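Local structure of aminotransferase class I and II (Anaerococcus prevotii, 4EMY) at residues A[39-50]-A[388-398]. The protein probably acts as a pyridoxal 5'-phosphate-dependent aminotransferase of class I, working as a homodimer. Residues are numbered along the deposited sequence; the frame is centred on the assembly and turned at random.
Sequences VINAALGTLLDD and RVAICGVGEEK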
# COMPACT_ATOMS: atom_id res chain seq x y z
N VAL A 39 -28.64 -15.43 15.12
CA VAL A 39 -28.26 -14.18 14.46
C VAL A 39 -28.11 -14.33 12.95
O VAL A 39 -27.67 -15.37 12.46
CB VAL A 39 -26.95 -13.61 15.05
CG1 VAL A 39 -26.78 -12.15 14.68
CG2 VAL A 39 -26.90 -13.79 16.56
N ILE A 40 -28.47 -13.28 12.21
CA ILE A 40 -28.27 -13.24 10.76
C ILE A 40 -27.31 -12.09 10.42
O ILE A 40 -27.72 -10.93 10.26
CB ILE A 40 -29.61 -13.14 10.00
CG1 ILE A 40 -30.44 -14.41 10.24
CG2 ILE A 40 -29.38 -12.94 8.51
CD1 ILE A 40 -31.89 -14.30 9.82
N ASN A 41 -26.02 -12.42 10.33
CA ASN A 41 -24.96 -11.43 10.10
C ASN A 41 -24.73 -11.17 8.61
O ASN A 41 -23.92 -11.85 7.97
CB ASN A 41 -23.67 -11.89 10.78
CG ASN A 41 -22.57 -10.84 10.75
OD1 ASN A 41 -22.76 -9.70 10.30
ND2 ASN A 41 -21.40 -11.22 11.24
N ALA A 42 -25.43 -10.18 8.07
CA ALA A 42 -25.41 -9.89 6.65
C ALA A 42 -24.83 -8.51 6.37
O ALA A 42 -25.37 -7.74 5.56
CB ALA A 42 -26.81 -10.02 6.08
N ALA A 43 -23.72 -8.20 7.03
CA ALA A 43 -23.16 -6.85 7.05
C ALA A 43 -22.01 -6.61 6.07
O ALA A 43 -22.11 -5.74 5.20
CB ALA A 43 -22.73 -6.48 8.47
N LEU A 44 -20.94 -7.39 6.19
CA LEU A 44 -19.70 -7.13 5.45
C LEU A 44 -19.42 -8.11 4.30
O LEU A 44 -19.84 -9.26 4.32
CB LEU A 44 -18.50 -7.07 6.39
CG LEU A 44 -18.49 -6.06 7.54
CD1 LEU A 44 -17.17 -6.14 8.29
CD2 LEU A 44 -18.75 -4.64 7.05
N GLY A 45 -18.68 -7.61 3.31
CA GLY A 45 -18.37 -8.36 2.10
C GLY A 45 -17.21 -9.33 2.23
O GLY A 45 -16.13 -9.11 1.67
N THR A 46 -17.42 -10.41 2.96
CA THR A 46 -16.45 -11.49 2.99
C THR A 46 -17.19 -12.80 2.84
O THR A 46 -18.19 -13.04 3.52
CB THR A 46 -15.63 -11.49 4.28
OG1 THR A 46 -15.02 -10.20 4.44
CG2 THR A 46 -14.54 -12.52 4.21
N LEU A 47 -16.72 -13.64 1.92
CA LEU A 47 -17.32 -14.94 1.72
C LEU A 47 -17.09 -15.81 2.95
O LEU A 47 -15.96 -16.18 3.26
CB LEU A 47 -16.79 -15.62 0.46
CG LEU A 47 -17.35 -15.16 -0.88
CD1 LEU A 47 -16.54 -15.75 -2.03
CD2 LEU A 47 -18.83 -15.48 -1.04
N LEU A 48 -18.19 -16.09 3.65
CA LEU A 48 -18.18 -16.98 4.80
C LEU A 48 -18.94 -18.24 4.41
O LEU A 48 -19.86 -18.18 3.59
CB LEU A 48 -18.85 -16.33 6.01
CG LEU A 48 -18.53 -14.87 6.38
CD1 LEU A 48 -19.36 -14.41 7.57
CD2 LEU A 48 -17.05 -14.65 6.65
N ASP A 49 -18.53 -19.37 4.98
CA ASP A 49 -19.26 -20.63 4.78
C ASP A 49 -20.49 -20.65 5.66
O ASP A 49 -20.72 -19.71 6.43
CB ASP A 49 -18.36 -21.85 5.06
CG ASP A 49 -17.77 -21.86 6.48
OD1 ASP A 49 -16.75 -22.56 6.66
OD2 ASP A 49 -18.30 -21.19 7.40
N ASP A 50 -21.27 -21.72 5.56
CA ASP A 50 -22.53 -21.85 6.31
C ASP A 50 -22.37 -21.74 7.83
O ASP A 50 -23.34 -21.50 8.54
CB ASP A 50 -23.25 -23.15 5.92
CG ASP A 50 -23.94 -23.05 4.55
OD1 ASP A 50 -23.39 -22.38 3.65
OD2 ASP A 50 -25.03 -23.65 4.37
N ARG A 388 -28.36 -2.82 2.13
CA ARG A 388 -27.43 -3.72 1.47
C ARG A 388 -27.31 -5.02 2.27
O ARG A 388 -26.88 -5.02 3.43
CB ARG A 388 -26.07 -3.06 1.30
CG ARG A 388 -25.16 -3.81 0.34
CD ARG A 388 -23.75 -3.28 0.40
NE ARG A 388 -23.07 -3.63 1.64
CZ ARG A 388 -21.78 -3.42 1.88
NH1 ARG A 388 -21.01 -2.88 0.95
NH2 ARG A 388 -21.26 -3.77 3.04
N VAL A 389 -27.67 -6.12 1.62
CA VAL A 389 -27.69 -7.44 2.26
C VAL A 389 -26.47 -8.21 1.78
O VAL A 389 -26.38 -8.58 0.61
CB VAL A 389 -28.97 -8.21 1.90
CG1 VAL A 389 -29.02 -9.55 2.62
CG2 VAL A 389 -30.20 -7.38 2.23
N ALA A 390 -25.53 -8.45 2.69
CA ALA A 390 -24.28 -9.13 2.33
C ALA A 390 -24.53 -10.62 2.20
O ALA A 390 -24.19 -11.42 3.07
CB ALA A 390 -23.19 -8.85 3.35
N ILE A 391 -25.12 -10.98 1.07
CA ILE A 391 -25.55 -12.34 0.84
C ILE A 391 -24.39 -13.34 0.86
O ILE A 391 -24.59 -14.54 1.01
CB ILE A 391 -26.40 -12.42 -0.45
CG1 ILE A 391 -27.40 -13.56 -0.34
CG2 ILE A 391 -25.54 -12.51 -1.71
CD1 ILE A 391 -28.48 -13.49 -1.40
N CYS A 392 -23.17 -12.83 0.76
CA CYS A 392 -21.94 -13.62 0.84
C CYS A 392 -21.68 -14.14 2.25
O CYS A 392 -20.96 -15.12 2.43
CB CYS A 392 -20.76 -12.76 0.41
SG CYS A 392 -20.59 -11.26 1.39
N GLY A 393 -22.25 -13.47 3.25
CA GLY A 393 -22.02 -13.85 4.64
C GLY A 393 -22.99 -14.87 5.21
O GLY A 393 -22.61 -15.66 6.08
N VAL A 394 -24.23 -14.85 4.74
CA VAL A 394 -25.28 -15.67 5.34
C VAL A 394 -25.56 -16.93 4.52
O VAL A 394 -25.51 -16.90 3.29
CB VAL A 394 -26.57 -14.85 5.65
CG1 VAL A 394 -26.23 -13.39 5.85
CG2 VAL A 394 -27.60 -14.98 4.55
N GLY A 395 -25.84 -18.02 5.22
CA GLY A 395 -26.06 -19.33 4.60
C GLY A 395 -27.45 -19.50 4.03
O GLY A 395 -28.43 -18.96 4.55
N GLU A 396 -27.52 -20.28 2.95
CA GLU A 396 -28.75 -20.58 2.21
C GLU A 396 -30.01 -20.71 3.08
O GLU A 396 -30.99 -20.01 2.85
CB GLU A 396 -28.53 -21.85 1.38
CG GLU A 396 -29.44 -22.01 0.17
CD GLU A 396 -28.80 -22.84 -0.93
OE1 GLU A 396 -28.00 -22.28 -1.71
OE2 GLU A 396 -29.11 -24.04 -1.03
N GLU A 397 -29.97 -21.59 4.08
CA GLU A 397 -31.15 -21.90 4.89
C GLU A 397 -31.72 -20.72 5.71
O GLU A 397 -32.89 -20.73 6.09
CB GLU A 397 -30.92 -23.14 5.78
CG GLU A 397 -29.99 -22.94 6.97
CD GLU A 397 -28.52 -23.23 6.67
OE1 GLU A 397 -27.99 -22.83 5.60
OE2 GLU A 397 -27.87 -23.86 7.55
N LYS A 398 -30.89 -19.71 5.96
CA LYS A 398 -31.34 -18.53 6.70
C LYS A 398 -31.95 -17.44 5.82
O LYS A 398 -32.64 -16.56 6.33
CB LYS A 398 -30.20 -17.94 7.52
CG LYS A 398 -29.86 -18.71 8.79
CD LYS A 398 -28.84 -17.92 9.59
CE LYS A 398 -28.17 -18.77 10.66
NZ LYS A 398 -26.96 -18.07 11.19
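Arg388 reaches across to the backbone of Ala43 where, in this fold type I aminotransferase, the loop leaving strand 40-41 curls round the turn that follows strand 386-389, near the pyridoxal phosphate pocket. With CG anti to the backbone N (chi1 -167°) and the chain bent at chi3, the guanidinium presents an edge to this carbonyl, and Arg388 NH2 donates a hydrogen bond to Ala43 O at 3.0 Å, in the carbonyl plane. NH1 of the same group bonds Asn190, a cofactor-binding residue, and Phe358 adds a cation-pi contact, so Arg388 joins the loop to the cofactor site, a position consistent with that of the arginine which takes the substrate carboxylate in aspartate aminotransferases. Beside it, Ala390 N donates a hydrogen bond to Ala42 O at 3.0 Å. The Ala42 methyl meets Val394 CG1, and the same methyl of Val394 also lies 4.1 Å from Ile40 CG2. Further along, Cys392 points its thiol at the inverse gamma turn centred on Gly45, SG 3.7 Å from Gly45 CA, while its CB receives Leu47 CD2. Lys398, extended beyond CG, runs antiparallel past Ile40, CD 3.9 Å from Ile40 CG1, and its NZ donates a hydrogen bond to Val39 O. With an alanine here, Val39 O would probably lose its ammonium partner and the flank of Ile40 be uncovered. That bond is end-on: Lys398 NZ stands 3.1 Å from Val39 O, with a C=O...N angle of 172°.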